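Toll-like receptor 13 (Mus musculus, PDB 4Z0C) recognizes and binds bacterial 23S rRNA through its leucine-rich repeat ectodomain and signals via MYD88 and TRAF6 to activate NF-kappa-B and inflammatory cytokine secretion. Local coordinates at residues 282-287 / 297-302; 633-638 / 684-689; 182-187 / 194-199; 62-67 / 77-82. All coordinates share one frame; numbering follows the deposited sequence.

How the contacts relate
Three of the four contacts are the same kind of joint: in contacts 4, 3 and 1, met in that order along the chain, an inward-pointing strand residue packs on the returning part of its own leucine-rich repeat (LRR 2, 7 and 11). Contacts 3 and 4 have centres about 30 Å apart, contacts 1 and 3 about 25 Å. Contact 2 differs, since it ties LRR 25 to the C-terminal LRRCT region and meets the RNA directly. Its centre is about 60 Å from that of contact 1 but only about 28 Å from that of contact 4. The nearest atoms of contacts 4, 3 and 1 lie about 6, 14 and 18 Å from the RNA, respectively.

Contact 1 of 4, residues 282-287 / 297-302; sequences ETLVFQ and KQLAKC
Leu-284 and Leu-299 meet tip to tip across the interior of LRR 11, with methyl CD2 of Leu-284 standing 3.7 Å from CD1 of Leu-299. The same CD2 of Leu-284 is also 3.7 Å from CD2 of Leu-299, so one methyl rests against both ends of the opposing fork. Both leucines have CG anti to the backbone N (chi1 177° and -179°), which extends each side chain across the gap between strand and helix; their CA atoms are 10.2 Å apart.

A third partner approaches from the strand side. Phe-286 and Leu-299 run alongside, pointing opposite ways, which brings CD2 of the ring to 4.0 Å from CD2 of Leu-299. Leu-284 CD2 lies 3.9 Å above one face of the Phe-286 ring, displaced toward its rim, and so joins all three residues. No hydrogen bond crosses the contact; what it offers is apolar burial.

Further links tie both segments to neighbouring turns of the solenoid. Phe-286 O accepts from Asn-313 ND2, and Gln-287 NE2 bonds to Asp-309 OD1, both farther along the chain. Lys-297 NZ forms a salt bridge with Asp-321, while Cys-302 is joined covalently, by a disulfide, to Cys-272.

Strand 283-285 runs parallel between strands 253-255 and 307-309, and Leu-299 also touches Leu-308 of the latter. Helix 268-275 of the preceding turn of the solenoid supplies Leu-275 against both leucines and Met-268 against Phe-286, so helix 293-302 and its predecessor pack against the same hydrophobic interior.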
# COMPACT_ATOMS: atom_id res chain seq x y z
N GLU A 282 18.13 -28.12 33.56
CA GLU A 282 16.91 -27.32 33.74
C GLU A 282 16.25 -26.84 32.44
O GLU A 282 15.09 -26.42 32.44
CB GLU A 282 17.17 -26.19 34.74
CG GLU A 282 18.19 -25.17 34.31
CD GLU A 282 18.73 -24.39 35.50
OE1 GLU A 282 18.65 -24.92 36.63
OE2 GLU A 282 19.22 -23.25 35.30
N THR A 283 16.97 -26.98 31.34
CA THR A 283 16.46 -26.60 30.03
C THR A 283 16.56 -27.78 29.08
O THR A 283 17.64 -28.36 28.90
CB THR A 283 17.25 -25.42 29.44
OG1 THR A 283 16.91 -24.21 30.14
CG2 THR A 283 16.94 -25.25 27.97
N LEU A 284 15.42 -28.15 28.50
CA LEU A 284 15.37 -29.20 27.50
C LEU A 284 14.65 -28.72 26.24
O LEU A 284 13.45 -28.40 26.28
CB LEU A 284 14.69 -30.47 28.07
CG LEU A 284 14.54 -31.59 27.04
CD1 LEU A 284 15.89 -32.04 26.52
CD2 LEU A 284 13.75 -32.75 27.60
N VAL A 285 15.39 -28.67 25.14
CA VAL A 285 14.82 -28.36 23.85
C VAL A 285 14.54 -29.67 23.11
O VAL A 285 15.44 -30.47 22.83
CB VAL A 285 15.73 -27.39 23.06
CG1 VAL A 285 15.09 -27.00 21.73
CG2 VAL A 285 15.95 -26.12 23.89
N PHE A 286 13.27 -29.88 22.78
CA PHE A 286 12.75 -31.21 22.47
C PHE A 286 11.78 -31.11 21.28
O PHE A 286 10.57 -31.24 21.44
CB PHE A 286 12.04 -31.75 23.71
CG PHE A 286 12.18 -33.23 23.92
CD1 PHE A 286 13.42 -33.85 23.80
CD2 PHE A 286 11.08 -34.00 24.27
CE1 PHE A 286 13.55 -35.21 24.00
CE2 PHE A 286 11.20 -35.36 24.48
CZ PHE A 286 12.44 -35.97 24.34
N GLN A 287 12.34 -30.91 20.09
CA GLN A 287 11.59 -30.48 18.91
C GLN A 287 11.52 -31.42 17.71
O GLN A 287 12.35 -32.30 17.53
CB GLN A 287 12.15 -29.15 18.40
CG GLN A 287 12.03 -28.01 19.36
CD GLN A 287 12.41 -26.71 18.69
OE1 GLN A 287 13.10 -26.71 17.67
NE2 GLN A 287 11.90 -25.59 19.21
N LYS A 297 4.28 -36.88 29.59
CA LYS A 297 3.98 -37.38 30.93
C LYS A 297 5.16 -38.17 31.49
O LYS A 297 5.48 -38.08 32.68
CB LYS A 297 2.72 -38.26 30.91
CG LYS A 297 1.39 -37.50 30.98
CD LYS A 297 0.23 -38.40 30.60
CE LYS A 297 -1.12 -37.70 30.75
NZ LYS A 297 -2.28 -38.53 30.31
N GLN A 298 5.81 -38.95 30.63
CA GLN A 298 6.96 -39.71 31.07
C GLN A 298 8.13 -38.78 31.40
O GLN A 298 8.72 -38.89 32.48
CB GLN A 298 7.38 -40.71 30.00
CG GLN A 298 6.24 -41.58 29.49
CD GLN A 298 6.72 -42.67 28.55
OE1 GLN A 298 6.29 -42.76 27.40
NE2 GLN A 298 7.63 -43.52 29.05
N LEU A 299 8.40 -37.85 30.49
CA LEU A 299 9.45 -36.86 30.66
C LEU A 299 9.29 -36.12 31.98
O LEU A 299 10.25 -35.96 32.72
CB LEU A 299 9.41 -35.87 29.49
CG LEU A 299 10.44 -34.74 29.44
CD1 LEU A 299 11.86 -35.28 29.53
CD2 LEU A 299 10.26 -33.94 28.16
N ALA A 300 8.06 -35.73 32.30
CA ALA A 300 7.76 -35.03 33.55
C ALA A 300 8.22 -35.76 34.82
O ALA A 300 8.44 -35.13 35.85
CB ALA A 300 6.28 -34.73 33.63
N LYS A 301 8.34 -37.08 34.74
CA LYS A 301 8.80 -37.90 35.86
C LYS A 301 10.33 -37.94 35.98
O LYS A 301 10.88 -37.87 37.08
CB LYS A 301 8.23 -39.32 35.74
CG LYS A 301 6.78 -39.42 36.16
CD LYS A 301 5.95 -40.24 35.19
CE LYS A 301 6.10 -41.73 35.39
NZ LYS A 301 4.97 -42.45 34.73
N CYS A 302 11.00 -38.01 34.84
CA CYS A 302 12.45 -38.13 34.76
C CYS A 302 13.19 -36.86 35.11
O CYS A 302 14.42 -36.85 35.10
CB CYS A 302 12.86 -38.51 33.34
SG CYS A 302 12.51 -40.21 32.92

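Contact 2 of 4, residues 633-638 / 684-689; sequences SLRFNN and IPFLRS. With nucleotides of chain C.
Arg-635 reaches from LRR 25 to Pro-685 and Phe-686 of the LRRCT region, where the solenoid meets its C-terminal cap and the RNA lies alongside. From CB the side chain turns to CG, which is anti to the backbone N and sits 3.6 Å above one face of the Phe-636 ring, offset toward the rim. The chain then bends at chi2 and chi3 and presents the guanidinium to the phosphates. NE makes a weak bond to OP2 of G8 of chain C (3.2 Å, N-H...O angle 132°), whereas NH2 binds the same OP2 firmly at 2.6 Å and 158°. That oxygen lies at the guanidinium edge, in its plane. NH2 also comes within 3.3 Å of OP2 of A7 of chain C.

On the protein side, NH1 stands 4.0 Å from Phe-686 CE2, at the edge of that ring, and 4.2 Å from Pro-685 CB; ring and guanidinium planes are 48° apart. NH1 also forms a salt bridge with Asp-657, which would be expected to fix the group's rotation while NE and NH2 address the phosphate. Pro-685 and Phe-686 occupy the two central positions of a type II turn from Ile-684 to Leu-687, a bend that brings both to the arginine. On the opposite face of the Phe-636 ring from Arg-635 CG lies the G8 ribose, with O2' 3.8 Å above the ring plane.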
# COMPACT_ATOMS: atom_id res chain seq x y z
N SER A 633 21.10 17.65 4.55
CA SER A 633 21.28 16.79 3.40
C SER A 633 20.39 17.12 2.22
O SER A 633 19.17 17.20 2.34
CB SER A 633 21.12 15.32 3.75
OG SER A 633 21.38 14.53 2.61
N LEU A 634 21.03 17.29 1.07
CA LEU A 634 20.35 17.60 -0.17
C LEU A 634 20.77 16.54 -1.17
O LEU A 634 20.81 16.76 -2.38
CB LEU A 634 20.74 19.02 -0.63
CG LEU A 634 20.23 20.16 0.25
CD1 LEU A 634 21.02 21.43 0.01
CD2 LEU A 634 18.76 20.43 -0.00
N ARG A 635 21.13 15.38 -0.64
CA ARG A 635 21.52 14.22 -1.44
C ARG A 635 20.44 13.87 -2.47
O ARG A 635 19.26 13.88 -2.15
CB ARG A 635 21.72 13.04 -0.51
CG ARG A 635 22.29 11.79 -1.12
CD ARG A 635 23.52 11.45 -0.35
NE ARG A 635 23.48 10.10 0.16
CZ ARG A 635 24.39 9.59 0.98
NH1 ARG A 635 25.42 10.33 1.36
NH2 ARG A 635 24.27 8.35 1.41
N PHE A 636 20.86 13.56 -3.70
CA PHE A 636 19.97 13.13 -4.78
C PHE A 636 18.91 14.18 -5.18
O PHE A 636 17.71 13.91 -5.17
CB PHE A 636 19.31 11.78 -4.45
CG PHE A 636 20.29 10.65 -4.28
CD1 PHE A 636 21.32 10.46 -5.20
CD2 PHE A 636 20.20 9.78 -3.20
CE1 PHE A 636 22.22 9.43 -5.05
CE2 PHE A 636 21.11 8.75 -3.03
CZ PHE A 636 22.12 8.57 -3.97
N ASN A 637 19.37 15.37 -5.53
CA ASN A 637 18.52 16.36 -6.15
C ASN A 637 19.13 16.79 -7.47
O ASN A 637 20.04 16.11 -7.96
CB ASN A 637 18.30 17.56 -5.23
CG ASN A 637 17.37 17.24 -4.08
OD1 ASN A 637 16.14 17.19 -4.24
ND2 ASN A 637 17.95 17.02 -2.90
N ASN A 638 18.62 17.88 -8.04
CA ASN A 638 19.13 18.41 -9.30
C ASN A 638 19.74 19.79 -9.16
O ASN A 638 19.65 20.60 -10.07
CB ASN A 638 18.03 18.42 -10.37
CG ASN A 638 17.68 17.00 -10.83
OD1 ASN A 638 18.48 16.08 -10.68
ND2 ASN A 638 16.47 16.83 -11.39
N ILE A 684 31.83 16.94 3.74
CA ILE A 684 31.02 16.93 2.54
C ILE A 684 31.21 15.62 1.76
O ILE A 684 32.21 15.45 1.06
CB ILE A 684 31.26 18.20 1.66
CG1 ILE A 684 30.62 19.41 2.35
CG2 ILE A 684 30.65 18.06 0.24
CD1 ILE A 684 31.24 20.67 2.05
N PRO A 685 30.25 14.70 1.91
CA PRO A 685 30.28 13.33 1.39
C PRO A 685 30.62 13.20 -0.09
O PRO A 685 29.90 13.70 -0.97
CB PRO A 685 28.84 12.84 1.61
CG PRO A 685 28.24 13.74 2.61
CD PRO A 685 29.16 14.89 2.89
N PHE A 686 31.72 12.48 -0.34
CA PHE A 686 32.17 12.08 -1.67
C PHE A 686 32.56 13.24 -2.56
O PHE A 686 32.70 13.07 -3.77
CB PHE A 686 31.14 11.17 -2.35
CG PHE A 686 30.64 10.05 -1.47
CD1 PHE A 686 31.49 9.02 -1.07
CD2 PHE A 686 29.33 10.03 -1.02
CE1 PHE A 686 31.05 7.99 -0.25
CE2 PHE A 686 28.88 9.00 -0.20
CZ PHE A 686 29.75 7.97 0.18
N LEU A 687 32.77 14.40 -1.94
CA LEU A 687 33.14 15.66 -2.60
C LEU A 687 34.14 15.49 -3.73
O LEU A 687 33.91 15.95 -4.85
CB LEU A 687 33.73 16.63 -1.58
CG LEU A 687 34.43 17.88 -2.14
CD1 LEU A 687 33.40 18.82 -2.78
CD2 LEU A 687 35.21 18.59 -1.06
N ARG A 688 35.24 14.79 -3.44
CA ARG A 688 36.34 14.62 -4.39
C ARG A 688 36.01 13.73 -5.59
O ARG A 688 36.89 13.48 -6.43
CB ARG A 688 37.58 14.07 -3.69
CG ARG A 688 38.10 14.94 -2.57
CD ARG A 688 39.45 14.48 -2.08
NE ARG A 688 40.31 15.63 -1.84
CZ ARG A 688 41.29 16.03 -2.65
NH1 ARG A 688 41.56 15.34 -3.76
NH2 ARG A 688 42.00 17.11 -2.36
N SER A 689 34.78 13.24 -5.66
CA SER A 689 34.32 12.42 -6.78
C SER A 689 33.29 13.12 -7.67
O SER A 689 33.00 12.63 -8.77
CB SER A 689 33.72 11.12 -6.25
OG SER A 689 32.50 11.36 -5.58
P G C 8 22.45 5.78 -0.54
OP1 G C 8 23.67 5.32 -1.25
OP2 G C 8 22.35 7.13 0.09
O5' G C 8 21.30 5.65 -1.63
C5' G C 8 21.00 4.37 -2.18
C4' G C 8 19.83 4.42 -3.12
O4' G C 8 18.61 4.67 -2.39
C3' G C 8 19.92 5.49 -4.21
O3' G C 8 19.66 4.92 -5.48
C2' G C 8 18.80 6.47 -3.85
O2' G C 8 18.18 7.07 -4.96
C1' G C 8 17.82 5.59 -3.10
N9 G C 8 16.97 6.36 -2.21
C8 G C 8 15.59 6.39 -2.27
N7 G C 8 15.09 7.23 -1.41
C5 G C 8 16.18 7.82 -0.77
C6 G C 8 16.24 8.81 0.25
O6 G C 8 15.31 9.39 0.83
N1 G C 8 17.55 9.11 0.61
C2 G C 8 18.65 8.54 0.05
N2 G C 8 19.84 8.97 0.52
N3 G C 8 18.61 7.62 -0.91
C4 G C 8 17.35 7.30 -1.27
P A C 7 23.98 5.85 4.43
OP1 A C 7 24.85 5.21 3.42
OP2 A C 7 23.93 7.33 4.56
O5' A C 7 22.50 5.34 4.20
C5' A C 7 22.24 4.02 3.73
C4' A C 7 21.10 4.01 2.75
O4' A C 7 19.84 4.29 3.43
C3' A C 7 21.16 5.05 1.65
O3' A C 7 22.05 4.70 0.59
C2' A C 7 19.70 5.16 1.22
O2' A C 7 19.33 4.08 0.38
C1' A C 7 18.97 4.99 2.55
N9 A C 7 18.64 6.30 3.16
C8 A C 7 19.54 7.16 3.75
N7 A C 7 18.99 8.24 4.22
C5 A C 7 17.64 8.10 3.91
C6 A C 7 16.53 8.94 4.14
N6 A C 7 16.65 10.11 4.76
N1 A C 7 15.30 8.52 3.71
C2 A C 7 15.22 7.33 3.09
N3 A C 7 16.20 6.46 2.81
C4 A C 7 17.40 6.90 3.26

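Contact 3 of 4, residues 182-187 / 194-199; sequences THLSFE and LNFSAL. With NAG (2-acetamido-2-deoxy-beta-D-glucopyranose), chain F; NAG (2-acetamido-2-deoxy-beta-D-glucopyranose), chain N.
The ring of Phe-196 receives Phe-186 at its edge: CE2 of Phe-186 lies near the Phe-196 plane, 3.7 Å from CZ of Phe-196, the two side chains approaching from facing sides of the core. The Phe-186 ring also meets Phe-145 edge-to-face. This is the interior of LRR 7, a leucine-rich repeat whose strand 183-185 faces the concave surface while 194-199 returns on the far side. Leu-184 and Phe-186 take the two hydrophobic positions of the LxLxxN signature, which ends at Asn-189. CD2 of Leu-184 approaches the Phe-196 ring obliquely, 4.2 Å from its CE2. Having CG anti to its backbone N (chi1 176°) carries the leucine inward from the strand.

Outward-facing residues of the same strand region meet sugars. The edge of the His-183 ring holds Thr-182 OG1 in plane, accepting from ND1 at 2.8 Å, and on its other flank NE2 comes to 3.7 Å from N2 of NAG (chain N). The carboxylate of Glu-187, on an extended chain, sets both OE1 and OE2 3.1 Å from O6 of NAG (chain F).

An Asx turn from Asn-195 to Ser-197 spans Phe-196 and leads into the type I turn 196-199. Asn-195 OD1 accepts from two groups of Ser-197: the backbone N at 3.2 Å, from above the carbonyl plane, and the hydroxyl OG at 2.9 Å, in the carbonyl plane on a lone pair.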
# COMPACT_ATOMS: atom_id res chain seq x y z
N THR A 182 35.59 -21.60 25.95
CA THR A 182 34.30 -21.74 26.61
C THR A 182 33.20 -22.23 25.66
O THR A 182 32.31 -22.98 26.07
CB THR A 182 33.84 -20.41 27.23
OG1 THR A 182 33.78 -19.40 26.21
CG2 THR A 182 34.81 -19.95 28.29
N HIS A 183 33.29 -21.80 24.40
CA HIS A 183 32.29 -22.16 23.40
C HIS A 183 32.92 -22.81 22.18
O HIS A 183 33.87 -22.27 21.59
CB HIS A 183 31.52 -20.91 22.92
CG HIS A 183 30.68 -20.28 23.97
ND1 HIS A 183 31.20 -19.76 25.14
CD2 HIS A 183 29.34 -20.07 24.03
CE1 HIS A 183 30.22 -19.27 25.88
NE2 HIS A 183 29.08 -19.44 25.23
N LEU A 184 32.35 -23.93 21.77
CA LEU A 184 32.85 -24.63 20.60
C LEU A 184 31.67 -25.18 19.80
O LEU A 184 30.74 -25.74 20.36
CB LEU A 184 33.78 -25.77 21.04
CG LEU A 184 34.35 -26.70 19.97
CD1 LEU A 184 35.30 -25.95 19.05
CD2 LEU A 184 35.04 -27.88 20.64
N SER A 185 31.71 -25.01 18.48
CA SER A 185 30.61 -25.49 17.67
C SER A 185 31.05 -26.27 16.45
O SER A 185 31.87 -25.80 15.66
CB SER A 185 29.72 -24.32 17.25
OG SER A 185 28.70 -24.78 16.38
N PHE A 186 30.49 -27.47 16.29
CA PHE A 186 30.66 -28.27 15.07
C PHE A 186 29.36 -28.38 14.26
O PHE A 186 29.19 -29.31 13.47
CB PHE A 186 31.12 -29.70 15.42
CG PHE A 186 32.47 -29.76 16.04
CD1 PHE A 186 33.62 -29.74 15.26
CD2 PHE A 186 32.60 -29.82 17.42
CE1 PHE A 186 34.88 -29.78 15.84
CE2 PHE A 186 33.85 -29.86 18.01
CZ PHE A 186 34.99 -29.84 17.21
N GLU A 187 28.43 -27.45 14.48
CA GLU A 187 27.14 -27.50 13.81
C GLU A 187 27.29 -27.61 12.30
O GLU A 187 28.07 -26.90 11.69
CB GLU A 187 26.30 -26.27 14.17
CG GLU A 187 24.99 -26.17 13.42
CD GLU A 187 24.31 -24.82 13.58
OE1 GLU A 187 24.51 -24.19 14.64
OE2 GLU A 187 23.58 -24.40 12.65
N LEU A 194 32.11 -38.46 18.37
CA LEU A 194 32.11 -37.42 19.39
C LEU A 194 33.06 -37.81 20.53
O LEU A 194 32.75 -37.62 21.70
CB LEU A 194 30.69 -37.17 19.92
CG LEU A 194 29.81 -36.25 19.07
CD1 LEU A 194 28.40 -36.15 19.61
CD2 LEU A 194 30.43 -34.87 18.97
N ASN A 195 34.22 -38.34 20.16
CA ASN A 195 35.21 -38.81 21.13
C ASN A 195 36.24 -37.72 21.44
O ASN A 195 37.17 -37.50 20.66
CB ASN A 195 35.89 -40.07 20.58
CG ASN A 195 36.95 -40.64 21.51
OD1 ASN A 195 37.15 -40.16 22.63
ND2 ASN A 195 37.65 -41.67 21.04
N PHE A 196 36.11 -37.07 22.59
CA PHE A 196 37.03 -35.97 22.92
C PHE A 196 38.17 -36.34 23.89
O PHE A 196 38.68 -35.47 24.58
CB PHE A 196 36.26 -34.76 23.49
CG PHE A 196 35.51 -33.96 22.46
CD1 PHE A 196 34.28 -34.38 21.99
CD2 PHE A 196 36.03 -32.78 21.97
CE1 PHE A 196 33.58 -33.64 21.05
CE2 PHE A 196 35.34 -32.03 21.02
CZ PHE A 196 34.11 -32.47 20.56
N SER A 197 38.57 -37.61 23.94
CA SER A 197 39.67 -38.08 24.80
C SER A 197 40.94 -37.23 24.73
O SER A 197 41.37 -36.65 25.72
CB SER A 197 40.03 -39.52 24.45
OG SER A 197 39.02 -40.41 24.87
N ALA A 198 41.51 -37.13 23.53
CA ALA A 198 42.78 -36.45 23.33
C ALA A 198 42.68 -34.92 23.30
O ALA A 198 43.66 -34.22 23.02
CB ALA A 198 43.43 -36.95 22.05
N LEU A 199 41.49 -34.40 23.57
CA LEU A 199 41.27 -32.96 23.55
C LEU A 199 40.80 -32.46 24.91
O LEU A 199 39.68 -32.70 25.30
CB LEU A 199 40.27 -32.59 22.45
CG LEU A 199 40.01 -31.09 22.33
CD1 LEU A 199 41.30 -30.36 22.01
CD2 LEU A 199 38.94 -30.80 21.28
C1 NAG F . 21.15 -25.92 18.89
C2 NAG F . 20.39 -24.74 19.48
C3 NAG F . 19.29 -24.24 18.53
C4 NAG F . 19.87 -24.05 17.14
C5 NAG F . 20.41 -25.42 16.73
C6 NAG F . 20.82 -25.52 15.27
C7 NAG F . 20.09 -24.45 21.82
C8 NAG F . 19.39 -24.81 23.10
N2 NAG F . 19.81 -25.16 20.74
O3 NAG F . 18.72 -23.05 19.01
O4 NAG F . 18.88 -23.56 16.27
O5 NAG F . 21.52 -25.64 17.56
O6 NAG F . 21.46 -24.30 14.94
O7 NAG F . 20.89 -23.51 21.76
C1 NAG N . 25.57 -21.50 26.37
C2 NAG N . 24.65 -20.60 25.53
C3 NAG N . 23.73 -19.76 26.40
C4 NAG N . 22.94 -20.65 27.35
C5 NAG N . 23.92 -21.47 28.17
C6 NAG N . 23.11 -22.38 29.11
C7 NAG N . 25.52 -19.86 23.40
C8 NAG N . 26.03 -18.68 22.62
N2 NAG N . 25.41 -19.68 24.71
O3 NAG N . 22.88 -19.02 25.57
O4 NAG N . 22.14 -19.88 28.22
O5 NAG N . 24.81 -22.23 27.34
O6 NAG N . 23.98 -23.07 29.97
O7 NAG N . 25.24 -20.93 22.86

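Contact 4 of 4, residues 62-67 / 77-82; sequences VDLRLE and GAFRGL. With NAG (2-acetamido-2-deoxy-beta-D-glucopyranose), chain E.
Leu-64 against Phe-79 and Leu-82 is an apolar joint within LRR 2 and at its boundary with the next repeat, between strand 63-65 on the concave side and the loop that leads to the next strand, 87-89. Methyl CD2 of Leu-64 carries both contacts: it lies near the plane of the Phe-79 ring, at its edge, 4.3 Å from CE1, and 4.5 Å from CD1 of Leu-82. The opposing pair is set by two overlapping turns, type I from Gly-77 to Arg-80 and type II from Phe-79 to Leu-82. Gly-77 and Gly-81 both adopt positive phi (97° and 83°), at backbone angles that call for glycine. Ala-78 CB packs on one Phe-79 face, 4.0 Å above it.

On the concave side of the strand, away from the core, Arg-65 grips Asp-63 side-on, NE to OD1 at 3.0 Å and NH2 to OD2 at 3.3 Å, both oxygens met on the syn side. This two-point grip fixes the rotation of the guanidinium plane, with C6 of NAG (chain E) 4.0 Å over its centre.

Adjacent strand residues thus divide by chemistry: a core joined by apolar contact alone across the two segments, and a concave-side charged pair in which the carboxylate occupies the guanidinium's edge, leaving a face to pack on the sugar.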
# COMPACT_ATOMS: atom_id res chain seq x y z
N VAL A 62 40.15 0.76 14.98
CA VAL A 62 39.73 -0.15 16.02
C VAL A 62 38.88 -1.25 15.40
O VAL A 62 38.93 -2.40 15.81
CB VAL A 62 38.92 0.58 17.10
CG1 VAL A 62 38.28 -0.41 18.04
CG2 VAL A 62 39.81 1.51 17.89
N ASP A 63 38.11 -0.87 14.38
CA ASP A 63 37.12 -1.74 13.77
C ASP A 63 37.30 -1.69 12.25
O ASP A 63 37.09 -0.66 11.63
CB ASP A 63 35.73 -1.22 14.17
CG ASP A 63 34.58 -2.13 13.75
OD1 ASP A 63 34.54 -2.60 12.59
OD2 ASP A 63 33.69 -2.35 14.60
N LEU A 64 37.67 -2.80 11.64
CA LEU A 64 37.86 -2.83 10.20
C LEU A 64 36.98 -3.92 9.62
O LEU A 64 37.08 -5.08 10.02
CB LEU A 64 39.31 -3.14 9.86
CG LEU A 64 39.66 -3.22 8.37
CD1 LEU A 64 39.35 -1.89 7.70
CD2 LEU A 64 41.14 -3.56 8.20
N ARG A 65 36.13 -3.55 8.66
CA ARG A 65 35.24 -4.52 8.04
C ARG A 65 35.44 -4.56 6.54
O ARG A 65 35.24 -3.57 5.84
CB ARG A 65 33.78 -4.20 8.37
CG ARG A 65 33.46 -4.29 9.84
CD ARG A 65 32.02 -3.85 10.14
NE ARG A 65 31.88 -3.62 11.58
CZ ARG A 65 30.74 -3.68 12.26
NH1 ARG A 65 29.58 -3.95 11.64
NH2 ARG A 65 30.76 -3.46 13.57
N LEU A 66 35.83 -5.73 6.06
CA LEU A 66 36.11 -5.96 4.66
C LEU A 66 35.19 -7.02 4.14
O LEU A 66 35.54 -7.74 3.20
CB LEU A 66 37.55 -6.42 4.48
CG LEU A 66 38.62 -5.33 4.67
CD1 LEU A 66 39.98 -5.93 5.05
CD2 LEU A 66 38.76 -4.56 3.37
N GLU A 67 34.00 -7.10 4.75
CA GLU A 67 32.99 -8.11 4.40
C GLU A 67 32.55 -7.99 2.94
O GLU A 67 32.43 -6.89 2.41
CB GLU A 67 31.78 -8.01 5.33
CG GLU A 67 30.65 -9.00 5.02
CD GLU A 67 29.69 -9.22 6.19
OE1 GLU A 67 29.78 -8.53 7.22
OE2 GLU A 67 28.83 -10.10 6.07
N GLY A 77 52.52 -8.74 6.40
CA GLY A 77 52.67 -7.33 6.68
C GLY A 77 51.38 -6.52 6.51
O GLY A 77 51.29 -5.39 7.01
N ALA A 78 50.38 -7.10 5.85
CA ALA A 78 49.15 -6.39 5.50
C ALA A 78 48.61 -5.46 6.59
O ALA A 78 48.31 -4.28 6.33
CB ALA A 78 48.08 -7.36 5.08
N PHE A 79 48.53 -5.99 7.81
CA PHE A 79 47.96 -5.27 8.94
C PHE A 79 48.98 -4.65 9.92
O PHE A 79 48.66 -4.43 11.09
CB PHE A 79 47.00 -6.18 9.70
CG PHE A 79 45.99 -6.84 8.82
CD1 PHE A 79 44.92 -6.12 8.31
CD2 PHE A 79 46.10 -8.19 8.50
CE1 PHE A 79 43.97 -6.74 7.49
CE2 PHE A 79 45.15 -8.82 7.68
CZ PHE A 79 44.09 -8.10 7.18
N ARG A 80 50.21 -4.41 9.46
CA ARG A 80 51.22 -3.79 10.33
C ARG A 80 50.84 -2.38 10.80
O ARG A 80 50.24 -1.61 10.06
CB ARG A 80 52.62 -3.81 9.71
CG ARG A 80 53.48 -4.95 10.27
CD ARG A 80 54.77 -5.24 9.48
NE ARG A 80 55.41 -6.47 9.95
CZ ARG A 80 55.94 -6.63 11.16
NH1 ARG A 80 55.93 -5.63 12.03
NH2 ARG A 80 56.50 -7.79 11.50
N GLY A 81 51.19 -2.06 12.05
CA GLY A 81 50.85 -0.78 12.63
C GLY A 81 49.45 -0.70 13.22
O GLY A 81 49.15 0.24 13.97
N LEU A 82 48.59 -1.67 12.92
CA LEU A 82 47.20 -1.67 13.41
C LEU A 82 47.08 -2.23 14.82
O LEU A 82 46.31 -3.17 15.06
CB LEU A 82 46.28 -2.45 12.46
CG LEU A 82 46.07 -1.84 11.07
CD1 LEU A 82 44.95 -2.54 10.27
CD2 LEU A 82 45.77 -0.36 11.23
C1 NAG E . 29.78 -0.45 8.48
C2 NAG E . 28.31 -0.88 8.69
C3 NAG E . 27.68 -0.12 9.85
C4 NAG E . 28.53 -0.30 11.09
C5 NAG E . 29.87 0.29 10.74
C6 NAG E . 30.81 0.35 11.95
C7 NAG E . 27.25 -1.53 6.59
C8 NAG E . 26.25 -1.15 5.52
N2 NAG E . 27.45 -0.64 7.56
O3 NAG E . 26.36 -0.54 10.04
O4 NAG E . 27.96 0.37 12.20
O5 NAG E . 30.45 -0.51 9.72
O6 NAG E . 32.14 0.52 11.52
O7 NAG E . 27.87 -2.59 6.55